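Local coordinates for protein enoyl-CoA hydratase (Mycobacterium avium subsp. paratuberculosis, PDB 4LK5) that probably catalyses the addition of water across the double bond of enoyl-CoA thioesters, at residues L37-I50 with I67-K81. Sequence-based numbering, arbitrary orientation.
Sequences LDVTLSDGVFSVTI and IADAMEYAATDPEVK
With CG trans to the backbone N (chi1 -171°), F46 sends its ring from strand 45-50 toward helix 67-76, where A74 waits over one face. That this is a CH-pi contact follows from the position of A74 CB, 3.9 Å from the centroid of the F46 ring and 11° off its normal. The ring is then bounded obliquely: F46 CD1 lies 3.7 Å from V80 CG2, and F46 CE1 meets the edge of the Y73 ring, in that ring's plane, at CD2. V80 CG2 also reaches L41 CD1 at 3.9 Å, while L41 CD2 rests on E79 CB, so the leucine rests against the last two residues of the D77-V80 turn.

Farther along, the bend at chi2 brings the selenomethionine M71 back to the sheet, its CE 3.9 Å from V48 CG2. The side chains of L37 and I67 cross at about a right angle, L37 CD1 lying 3.9 Å from I67 CG1.

One backbone bond joins the segments: K81 N to G44 O, 2.8 Å and 160° at the hydrogen. G44 CA also makes a C-H...O contact of 3.1 Å with E79 O. With the backbone bonds of F46 and V48 to strand 82-87, this marks the start of the parallel pairing that closes the beta-alpha-beta crossover 45-50, 61-76, 82-87, in which helix segment 67-76 runs antiparallel to strand 45-50. I67 and A68 also touch L121, and M71 touches A124, of helix 113-127. The chemistry implies an apolar helix-on-sheet interface, in which dispersion and CH-pi contacts dominate and the hydrogen bonding between the two segments is confined to the backbone at the hairpin end.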
# COMPACT_ATOMS: atom_id res chain seq x y z
N LEU C 37 -33.18 1.39 10.34
CA LEU C 37 -31.97 0.76 10.85
C LEU C 37 -32.23 -0.26 11.94
O LEU C 37 -32.61 0.10 13.07
CB LEU C 37 -31.00 1.82 11.40
CG LEU C 37 -29.69 1.22 11.91
CD1 LEU C 37 -28.81 0.86 10.72
CD2 LEU C 37 -28.93 2.12 12.88
N ASP C 38 -31.96 -1.53 11.63
CA ASP C 38 -32.10 -2.61 12.60
C ASP C 38 -30.76 -2.96 13.25
O ASP C 38 -29.77 -3.18 12.55
CB ASP C 38 -32.69 -3.84 11.91
CG ASP C 38 -33.97 -3.53 11.15
OD1 ASP C 38 -34.86 -2.83 11.71
OD2 ASP C 38 -34.08 -3.97 9.99
N VAL C 39 -30.77 -3.00 14.58
CA VAL C 39 -29.63 -3.40 15.38
C VAL C 39 -30.04 -4.57 16.26
O VAL C 39 -31.11 -4.57 16.84
CB VAL C 39 -29.15 -2.26 16.32
CG1 VAL C 39 -27.92 -2.69 17.12
CG2 VAL C 39 -28.85 -0.99 15.53
N THR C 40 -29.14 -5.54 16.39
CA THR C 40 -29.43 -6.82 17.02
C THR C 40 -28.14 -7.36 17.60
O THR C 40 -27.08 -7.30 16.97
CB THR C 40 -29.92 -7.82 15.94
OG1 THR C 40 -31.26 -7.51 15.57
CG2 THR C 40 -29.84 -9.29 16.42
N LEU C 41 -28.23 -7.91 18.80
CA LEU C 41 -27.17 -8.70 19.36
C LEU C 41 -27.72 -10.11 19.42
O LEU C 41 -28.91 -10.29 19.66
CB LEU C 41 -26.81 -8.18 20.75
CG LEU C 41 -25.74 -8.96 21.52
CD1 LEU C 41 -24.45 -9.06 20.71
CD2 LEU C 41 -25.47 -8.37 22.91
N SER C 42 -26.86 -11.09 19.18
CA SER C 42 -27.26 -12.49 19.27
C SER C 42 -26.37 -13.23 20.28
O SER C 42 -26.19 -12.77 21.42
CB SER C 42 -27.14 -13.14 17.90
OG SER C 42 -27.39 -14.53 18.00
N ASP C 43 -25.84 -14.37 19.86
CA ASP C 43 -24.86 -15.07 20.65
C ASP C 43 -23.51 -14.38 20.39
O ASP C 43 -22.66 -14.93 19.70
CB ASP C 43 -24.82 -16.56 20.27
CG ASP C 43 -26.18 -17.28 20.50
OD1 ASP C 43 -27.00 -16.84 21.34
OD2 ASP C 43 -26.42 -18.30 19.82
N GLY C 44 -23.34 -13.17 20.94
CA GLY C 44 -22.11 -12.38 20.80
C GLY C 44 -21.91 -11.68 19.47
O GLY C 44 -20.84 -11.13 19.21
N VAL C 45 -22.96 -11.65 18.65
CA VAL C 45 -22.93 -11.13 17.30
C VAL C 45 -23.85 -9.92 17.16
O VAL C 45 -25.08 -10.02 17.24
CB VAL C 45 -23.36 -12.21 16.32
CG1 VAL C 45 -23.28 -11.74 14.86
CG2 VAL C 45 -22.51 -13.46 16.54
N PHE C 46 -23.23 -8.79 16.91
CA PHE C 46 -23.90 -7.51 16.90
C PHE C 46 -24.06 -7.19 15.44
O PHE C 46 -23.05 -6.99 14.75
CB PHE C 46 -22.99 -6.54 17.61
CG PHE C 46 -23.58 -5.22 17.90
CD1 PHE C 46 -24.25 -4.99 19.08
CD2 PHE C 46 -23.37 -4.15 17.03
CE1 PHE C 46 -24.77 -3.73 19.37
CE2 PHE C 46 -23.87 -2.90 17.30
CZ PHE C 46 -24.57 -2.68 18.47
N SER C 47 -25.29 -7.26 14.93
CA SER C 47 -25.54 -6.95 13.53
C SER C 47 -26.11 -5.57 13.44
O SER C 47 -26.79 -5.10 14.34
CB SER C 47 -26.50 -7.93 12.84
OG SER C 47 -26.17 -9.29 13.10
N VAL C 48 -25.85 -4.94 12.32
CA VAL C 48 -26.26 -3.60 12.09
C VAL C 48 -26.67 -3.60 10.63
O VAL C 48 -25.85 -3.82 9.75
CB VAL C 48 -25.11 -2.62 12.40
CG1 VAL C 48 -25.40 -1.25 11.83
CG2 VAL C 48 -24.91 -2.49 13.91
N THR C 49 -27.95 -3.36 10.38
CA THR C 49 -28.48 -3.55 9.06
C THR C 49 -29.32 -2.35 8.63
O THR C 49 -30.35 -2.04 9.22
CB THR C 49 -29.27 -4.86 9.01
OG1 THR C 49 -28.52 -5.88 9.69
CG2 THR C 49 -29.56 -5.29 7.56
N ILE C 50 -28.85 -1.66 7.59
CA ILE C 50 -29.55 -0.52 7.01
C ILE C 50 -30.75 -1.11 6.28
O ILE C 50 -30.64 -2.22 5.74
CB ILE C 50 -28.65 0.29 6.03
CG1 ILE C 50 -27.35 0.75 6.72
CG2 ILE C 50 -29.37 1.51 5.49
CD1 ILE C 50 -26.32 1.36 5.78
N ILE C 67 -25.92 4.33 13.39
CA ILE C 67 -24.81 3.38 13.21
C ILE C 67 -23.65 3.86 14.08
O ILE C 67 -23.06 3.10 14.84
CB ILE C 67 -24.36 3.35 11.73
CG1 ILE C 67 -25.47 2.84 10.82
CG2 ILE C 67 -23.12 2.48 11.51
CD1 ILE C 67 -25.52 3.61 9.53
N ALA C 68 -23.35 5.15 14.00
CA ALA C 68 -22.37 5.74 14.88
C ALA C 68 -22.67 5.38 16.33
O ALA C 68 -21.80 4.82 16.99
CB ALA C 68 -22.28 7.24 14.67
N ASP C 69 -23.89 5.62 16.82
CA ASP C 69 -24.23 5.37 18.25
C ASP C 69 -24.10 3.89 18.59
O ASP C 69 -23.52 3.50 19.61
CB ASP C 69 -25.68 5.82 18.58
CG ASP C 69 -25.85 7.37 18.62
OD1 ASP C 69 -24.86 8.12 18.67
OD2 ASP C 69 -27.00 7.85 18.61
N ALA C 70 -24.66 3.08 17.72
CA ALA C 70 -24.52 1.63 17.79
C ALA C 70 -23.04 1.14 17.81
O ALA C 70 -22.68 0.21 18.59
CB ALA C 70 -25.26 1.02 16.60
N MSE C 71 -22.18 1.73 16.97
CA MSE C 71 -20.77 1.31 17.00
C MSE C 71 -20.15 1.72 18.33
O MSE C 71 -19.45 0.94 18.96
CB MSE C 71 -19.96 1.85 15.83
CG MSE C 71 -20.49 1.33 14.52
SE MSE C 71 -20.23 -0.61 14.42
CE MSE C 71 -21.49 -0.88 12.96
N GLU C 72 -20.43 2.94 18.79
CA GLU C 72 -19.94 3.33 20.12
C GLU C 72 -20.48 2.41 21.23
O GLU C 72 -19.70 1.91 22.06
CB GLU C 72 -20.23 4.79 20.41
CG GLU C 72 -19.41 5.75 19.56
CD GLU C 72 -19.70 7.19 19.90
OE1 GLU C 72 -20.82 7.46 20.39
OE2 GLU C 72 -18.82 8.05 19.68
N TYR C 73 -21.79 2.14 21.23
CA TYR C 73 -22.38 1.23 22.22
C TYR C 73 -21.66 -0.13 22.27
O TYR C 73 -21.38 -0.66 23.35
CB TYR C 73 -23.87 0.97 21.93
CG TYR C 73 -24.40 -0.05 22.87
CD1 TYR C 73 -24.53 0.25 24.24
CD2 TYR C 73 -24.70 -1.34 22.44
CE1 TYR C 73 -24.98 -0.70 25.14
CE2 TYR C 73 -25.16 -2.30 23.33
CZ TYR C 73 -25.30 -1.98 24.68
OH TYR C 73 -25.74 -2.93 25.58
N ALA C 74 -21.36 -0.67 21.10
CA ALA C 74 -20.77 -1.98 20.99
C ALA C 74 -19.35 -2.10 21.54
O ALA C 74 -18.87 -3.22 21.77
CB ALA C 74 -20.80 -2.41 19.54
N ALA C 75 -18.66 -0.97 21.74
CA ALA C 75 -17.33 -0.98 22.35
C ALA C 75 -17.41 -1.22 23.85
O ALA C 75 -16.45 -1.74 24.42
CB ALA C 75 -16.60 0.32 22.08
N THR C 76 -18.52 -0.82 24.48
CA THR C 76 -18.71 -0.93 25.94
C THR C 76 -19.19 -2.34 26.31
O THR C 76 -18.73 -2.93 27.28
CB THR C 76 -19.73 0.12 26.51
OG1 THR C 76 -21.10 -0.20 26.16
CG2 THR C 76 -19.40 1.53 26.02
N ASP C 77 -20.10 -2.88 25.50
CA ASP C 77 -20.87 -4.06 25.87
C ASP C 77 -20.06 -5.37 25.84
O ASP C 77 -19.68 -5.84 24.76
CB ASP C 77 -22.11 -4.16 24.97
CG ASP C 77 -23.14 -5.10 25.52
OD1 ASP C 77 -22.86 -6.32 25.55
OD2 ASP C 77 -24.22 -4.62 25.94
N PRO C 78 -19.86 -6.01 27.01
CA PRO C 78 -18.95 -7.16 27.09
C PRO C 78 -19.49 -8.42 26.39
O PRO C 78 -18.71 -9.32 26.07
CB PRO C 78 -18.79 -7.39 28.59
CG PRO C 78 -20.02 -6.79 29.22
CD PRO C 78 -20.69 -5.87 28.23
N GLU C 79 -20.81 -8.46 26.15
CA GLU C 79 -21.44 -9.53 25.35
C GLU C 79 -21.08 -9.57 23.86
O GLU C 79 -21.32 -10.59 23.17
CB GLU C 79 -22.99 -9.46 25.46
CG GLU C 79 -23.52 -9.88 26.82
CD GLU C 79 -22.87 -11.17 27.27
OE1 GLU C 79 -23.17 -12.23 26.66
OE2 GLU C 79 -22.00 -11.10 28.19
N VAL C 80 -20.53 -8.46 23.35
CA VAL C 80 -20.23 -8.33 21.92
C VAL C 80 -18.87 -8.97 21.66
O VAL C 80 -17.90 -8.68 22.37
CB VAL C 80 -20.28 -6.86 21.47
CG1 VAL C 80 -19.64 -6.66 20.11
CG2 VAL C 80 -21.73 -6.37 21.46
N LYS C 81 -18.82 -9.86 20.66
CA LYS C 81 -17.53 -10.45 20.22
C LYS C 81 -17.21 -10.16 18.76
O LYS C 81 -16.03 -10.04 18.42
CB LYS C 81 -17.51 -11.96 20.44
CG LYS C 81 -17.67 -12.38 21.90
CD LYS C 81 -16.33 -12.68 22.56
CE LYS C 81 -16.45 -13.58 23.78
NZ LYS C 81 -15.19 -14.35 24.04